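Local atomic coordinates of E3 ubiquitin-protein ligase TRIM65 (Homo sapiens, PDB entry 7JL4), a protein that acts as an E3 ubiquitin ligase in innate immunity, autophagy and inflammation, and negatively regulates microRNAs by modulating the ubiquitination and stability of TNRC6A. Residues A[130-141]-A[153-164]. Numbering follows the deposited sequence.
Sequences QRLPGVSGRLLG and FYSLEPQTQPLY
Antiparallel strands 139-141 and 153-155 of the SPRY domain pair directly, where Gly141 and Tyr154 form a hydrogen-bonded pair: Gly141 N to Tyr154 O is 2.9 Å and Tyr154 N to Gly141 O 2.8 Å. Beyond Leu140 and Ser155, a non-hydrogen-bonded pair, Leu156 N donates to Leu139 O (2.9 Å), which a water also grips. Methyl CD2 of Leu156 lies against the backbone of Gly141, 3.3 Å from its N, while CB of Leu156 meets CD2 of Leu139.

Two waters bridge the backbones at the Gly137/Glu157 end of the pairing. One accepts from Gly137 N and donates to Glu157 O; the other donates to Leu139 O and accepts from Glu157 N. With its chain straight from CG on (chi2 176°), Glu157 passes CB of Leu139 and carries OE1 to Arg138 N in a weak but straight bond (3.3 Å, 174°), while OE2 forms a salt bridge with Arg78.

Strands 130-133 and 161-164, their axes 8.8 Å apart, belong to different sheets and meet through side chains. CD1 of Leu132 packs on CB of Tyr164 (3.9 Å), the two side chains roughly perpendicular, and CG of Gln130 approaches the Tyr164 hydroxyl. From the loop that follows, CG1 of Val135 touches CD2 of Leu163, with Leu121 beside both. Hairpin pairing within one sheet, combined with apolar contacts across to the other, is characteristic of the B30.2/SPRY beta-sandwich.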
loop_
_atom_site.group_PDB
_atom_site.type_symbol
_atom_site.label_atom_id
_atom_site.label_comp_id
_atom_site.label_asym_id
_atom_site.label_seq_id
_atom_site.Cartn_x
_atom_site.Cartn_y
_atom_site.Cartn_z
ATOM N N GLN A 130 9.500 -2.653 12.684
ATOM C CA GLN A 130 9.107 -3.658 13.677
ATOM C C GLN A 130 8.829 -4.974 12.960
ATOM O O GLN A 130 8.062 -5.005 11.993
ATOM C CB GLN A 130 7.866 -3.227 14.478
ATOM C CG GLN A 130 7.966 -1.838 15.062
ATOM C CD GLN A 130 9.088 -1.747 16.103
ATOM O OE1 GLN A 130 9.382 -2.719 16.805
ATOM N NE2 GLN A 130 9.698 -0.572 16.219
ATOM N N ARG A 131 9.468 -6.053 13.410
ATOM C CA ARG A 131 9.242 -7.377 12.825
ATOM C C ARG A 131 8.074 -8.044 13.533
ATOM O O ARG A 131 8.126 -8.255 14.745
ATOM C CB ARG A 131 10.478 -8.272 12.952
ATOM N N LEU A 132 7.043 -8.401 12.777
ATOM C CA LEU A 132 5.817 -8.966 13.320
ATOM C C LEU A 132 5.627 -10.378 12.799
ATOM O O LEU A 132 6.136 -10.722 11.725
ATOM C CB LEU A 132 4.594 -8.120 12.915
ATOM C CG LEU A 132 4.770 -6.631 13.200
ATOM C CD1 LEU A 132 3.650 -5.823 12.532
ATOM C CD2 LEU A 132 4.749 -6.435 14.689
ATOM N N PRO A 133 4.854 -11.209 13.504
ATOM C CA PRO A 133 4.559 -12.558 13.001
ATOM C C PRO A 133 3.954 -12.517 11.604
ATOM O O PRO A 133 3.188 -11.607 11.262
ATOM C CB PRO A 133 3.547 -13.093 14.021
ATOM C CG PRO A 133 3.904 -12.381 15.282
ATOM C CD PRO A 133 4.258 -10.985 14.833
ATOM N N GLY A 134 4.315 -13.507 10.791
ATOM C CA GLY A 134 3.789 -13.570 9.441
ATOM C C GLY A 134 2.306 -13.891 9.417
ATOM O O GLY A 134 1.757 -14.465 10.353
ATOM N N VAL A 135 1.647 -13.512 8.319
ATOM C CA VAL A 135 0.264 -13.914 8.076
ATOM C C VAL A 135 0.156 -14.597 6.718
ATOM O O VAL A 135 0.905 -14.297 5.784
ATOM C CB VAL A 135 -0.715 -12.722 8.171
ATOM C CG1 VAL A 135 -0.697 -12.142 9.581
ATOM C CG2 VAL A 135 -0.382 -11.645 7.138
ATOM N N SER A 136 -0.772 -15.553 6.621
ATOM C CA SER A 136 -1.051 -16.227 5.363
ATOM C C SER A 136 -2.052 -15.471 4.491
ATOM O O SER A 136 -2.040 -15.646 3.268
ATOM C CB SER A 136 -1.593 -17.635 5.621
ATOM O OG SER A 136 -2.689 -17.586 6.525
ATOM N N GLY A 137 -2.916 -14.647 5.078
ATOM C CA GLY A 137 -3.911 -13.948 4.279
ATOM C C GLY A 137 -3.278 -12.921 3.362
ATOM O O GLY A 137 -2.302 -12.259 3.709
ATOM N N ARG A 138 -3.863 -12.772 2.172
ATOM C CA ARG A 138 -3.371 -11.819 1.183
ATOM C C ARG A 138 -4.359 -10.688 0.903
ATOM O O ARG A 138 -4.161 -9.928 -0.052
ATOM C CB ARG A 138 -3.025 -12.554 -0.116
ATOM C CG ARG A 138 -1.875 -13.556 0.051
ATOM C CD ARG A 138 -0.548 -12.855 0.257
ATOM N NE ARG A 138 0.507 -13.834 0.607
ATOM C CZ ARG A 138 1.019 -13.991 1.825
ATOM N NH1 ARG A 138 0.578 -13.252 2.826
ATOM N NH2 ARG A 138 1.967 -14.910 2.047
ATOM N N LEU A 139 -5.416 -10.560 1.697
ATOM C CA LEU A 139 -6.370 -9.461 1.558
ATOM C C LEU A 139 -6.119 -8.512 2.722
ATOM O O LEU A 139 -6.334 -8.873 3.885
ATOM C CB LEU A 139 -7.804 -9.984 1.542
ATOM C CG LEU A 139 -8.864 -8.898 1.409
ATOM C CD1 LEU A 139 -8.671 -8.115 0.120
ATOM C CD2 LEU A 139 -10.257 -9.502 1.463
ATOM N N LEU A 140 -5.645 -7.306 2.415
ATOM C CA LEU A 140 -5.116 -6.414 3.426
ATOM C C LEU A 140 -5.908 -5.119 3.425
ATOM O O LEU A 140 -6.316 -4.635 2.364
ATOM C CB LEU A 140 -3.635 -6.136 3.171
ATOM C CG LEU A 140 -2.866 -7.462 3.125
ATOM C CD1 LEU A 140 -1.515 -7.279 2.468
ATOM C CD2 LEU A 140 -2.745 -8.004 4.543
ATOM N N GLY A 141 -6.134 -4.564 4.611
ATOM C CA GLY A 141 -6.857 -3.309 4.745
ATOM C C GLY A 141 -5.985 -2.233 5.361
ATOM O O GLY A 141 -5.094 -2.518 6.164
ATOM N N PHE A 153 -3.159 -1.158 9.871
ATOM C CA PHE A 153 -3.187 -2.187 8.847
ATOM C C PHE A 153 -3.935 -3.410 9.354
ATOM O O PHE A 153 -3.748 -3.835 10.504
ATOM C CB PHE A 153 -1.767 -2.607 8.461
ATOM C CG PHE A 153 -0.978 -1.538 7.808
ATOM C CD1 PHE A 153 -0.280 -0.615 8.560
ATOM C CD2 PHE A 153 -0.959 -1.429 6.430
ATOM C CE1 PHE A 153 0.471 0.368 7.939
ATOM C CE2 PHE A 153 -0.216 -0.428 5.814
ATOM C CZ PHE A 153 0.479 0.455 6.560
ATOM N N TYR A 154 -4.722 -4.012 8.468
ATOM C CA TYR A 154 -5.524 -5.191 8.779
ATOM C C TYR A 154 -5.208 -6.339 7.833
ATOM O O TYR A 154 -4.852 -6.136 6.669
ATOM C CB TYR A 154 -7.034 -4.909 8.674
ATOM C CG TYR A 154 -7.585 -4.024 9.774
ATOM C CD1 TYR A 154 -7.458 -2.636 9.715
ATOM C CD2 TYR A 154 -8.217 -4.590 10.876
ATOM C CE1 TYR A 154 -7.969 -1.815 10.747
ATOM C CE2 TYR A 154 -8.740 -3.797 11.891
ATOM C CZ TYR A 154 -8.610 -2.420 11.823
ATOM O OH TYR A 154 -9.116 -1.674 12.855
ATOM N N SER A 155 -5.373 -7.552 8.339
ATOM C CA SER A 155 -5.588 -8.717 7.495
ATOM C C SER A 155 -7.071 -9.034 7.551
ATOM O O SER A 155 -7.694 -8.882 8.603
ATOM C CB SER A 155 -4.751 -9.907 7.977
ATOM O OG SER A 155 -5.046 -11.042 7.189
ATOM N N LEU A 156 -7.658 -9.424 6.420
ATOM C CA LEU A 156 -9.096 -9.586 6.418
ATOM C C LEU A 156 -9.494 -11.049 6.254
ATOM O O LEU A 156 -10.674 -11.380 6.410
ATOM C CB LEU A 156 -9.751 -8.792 5.273
ATOM C CG LEU A 156 -9.908 -7.303 5.662
ATOM C CD1 LEU A 156 -10.799 -6.952 6.851
ATOM C CD2 LEU A 156 -8.615 -6.475 5.586
ATOM N N GLU A 157 -8.553 -11.927 5.900
ATOM C CA GLU A 157 -8.844 -13.343 5.733
ATOM C C GLU A 157 -7.807 -14.141 6.516
ATOM O O GLU A 157 -6.597 -13.844 6.433
ATOM C CB GLU A 157 -8.883 -13.759 4.242
ATOM C CG GLU A 157 -7.658 -13.360 3.427
ATOM C CD GLU A 157 -7.676 -13.869 1.995
ATOM O OE1 GLU A 157 -6.655 -14.457 1.564
ATOM O OE2 GLU A 157 -8.709 -13.692 1.305
ATOM N N PRO A 158 -8.231 -15.126 7.319
ATOM C CA PRO A 158 -9.624 -15.561 7.496
ATOM C C PRO A 158 -10.496 -14.721 8.443
ATOM O O PRO A 158 -11.721 -14.842 8.363
ATOM C CB PRO A 158 -9.465 -16.963 8.068
ATOM C CG PRO A 158 -8.206 -16.877 8.853
ATOM C CD PRO A 158 -7.296 -15.978 8.077
ATOM N N GLN A 159 -9.909 -13.933 9.341
ATOM C CA GLN A 159 -10.686 -13.024 10.171
ATOM C C GLN A 159 -10.199 -11.610 9.939
ATOM O O GLN A 159 -9.117 -11.387 9.394
ATOM C CB GLN A 159 -10.546 -13.282 11.673
ATOM C CG GLN A 159 -11.012 -14.579 12.179
ATOM C CD GLN A 159 -10.545 -14.791 13.606
ATOM O OE1 GLN A 159 -9.694 -15.641 13.885
ATOM N NE2 GLN A 159 -11.162 -14.054 14.536
ATOM N N THR A 160 -10.990 -10.662 10.436
ATOM C CA THR A 160 -10.563 -9.275 10.520
ATOM C C THR A 160 -9.625 -9.146 11.719
ATOM O O THR A 160 -10.053 -9.324 12.862
ATOM C CB THR A 160 -11.779 -8.368 10.665
ATOM O OG1 THR A 160 -12.705 -8.643 9.597
ATOM C CG2 THR A 160 -11.344 -6.909 10.613
ATOM N N GLN A 161 -8.348 -8.839 11.469
ATOM C CA GLN A 161 -7.348 -8.789 12.534
ATOM C C GLN A 161 -6.422 -7.601 12.325
ATOM O O GLN A 161 -5.757 -7.507 11.287
ATOM C CB GLN A 161 -6.533 -10.085 12.594
ATOM N N PRO A 162 -6.363 -6.666 13.274
ATOM C CA PRO A 162 -5.400 -5.570 13.153
ATOM C C PRO A 162 -3.989 -6.120 13.285
ATOM O O PRO A 162 -3.722 -7.001 14.104
ATOM C CB PRO A 162 -5.758 -4.637 14.315
ATOM C CG PRO A 162 -6.514 -5.490 15.292
ATOM C CD PRO A 162 -7.142 -6.621 14.529
ATOM N N LEU A 163 -3.099 -5.598 12.464
ATOM C CA LEU A 163 -1.714 -6.053 12.384
ATOM C C LEU A 163 -0.739 -5.092 13.045
ATOM O O LEU A 163 0.208 -5.531 13.719
ATOM C CB LEU A 163 -1.314 -6.243 10.913
ATOM C CG LEU A 163 -2.151 -7.255 10.112
ATOM C CD1 LEU A 163 -1.746 -7.265 8.626
ATOM C CD2 LEU A 163 -2.034 -8.636 10.720
ATOM N N TYR A 164 -0.957 -3.792 12.868
ATOM C CA TYR A 164 -0.094 -2.754 13.416
ATOM C C TYR A 164 -0.768 -1.399 13.260
ATOM O O TYR A 164 -1.400 -1.138 12.229
ATOM C CB TYR A 164 1.271 -2.732 12.725
ATOM C CG TYR A 164 2.289 -2.032 13.597
ATOM C CD1 TYR A 164 2.825 -2.667 14.713
ATOM C CD2 TYR A 164 2.657 -0.714 13.345
ATOM C CE1 TYR A 164 3.737 -2.005 15.547
ATOM C CE2 TYR A 164 3.570 -0.064 14.144
ATOM C CZ TYR A 164 4.102 -0.705 15.238
ATOM O OH TYR A 164 4.996 -0.015 16.026
HETATM O O HOH W 1 -4.113 -14.333 7.635
HETATM O O HOH W 2 -5.833 -11.387 4.818
#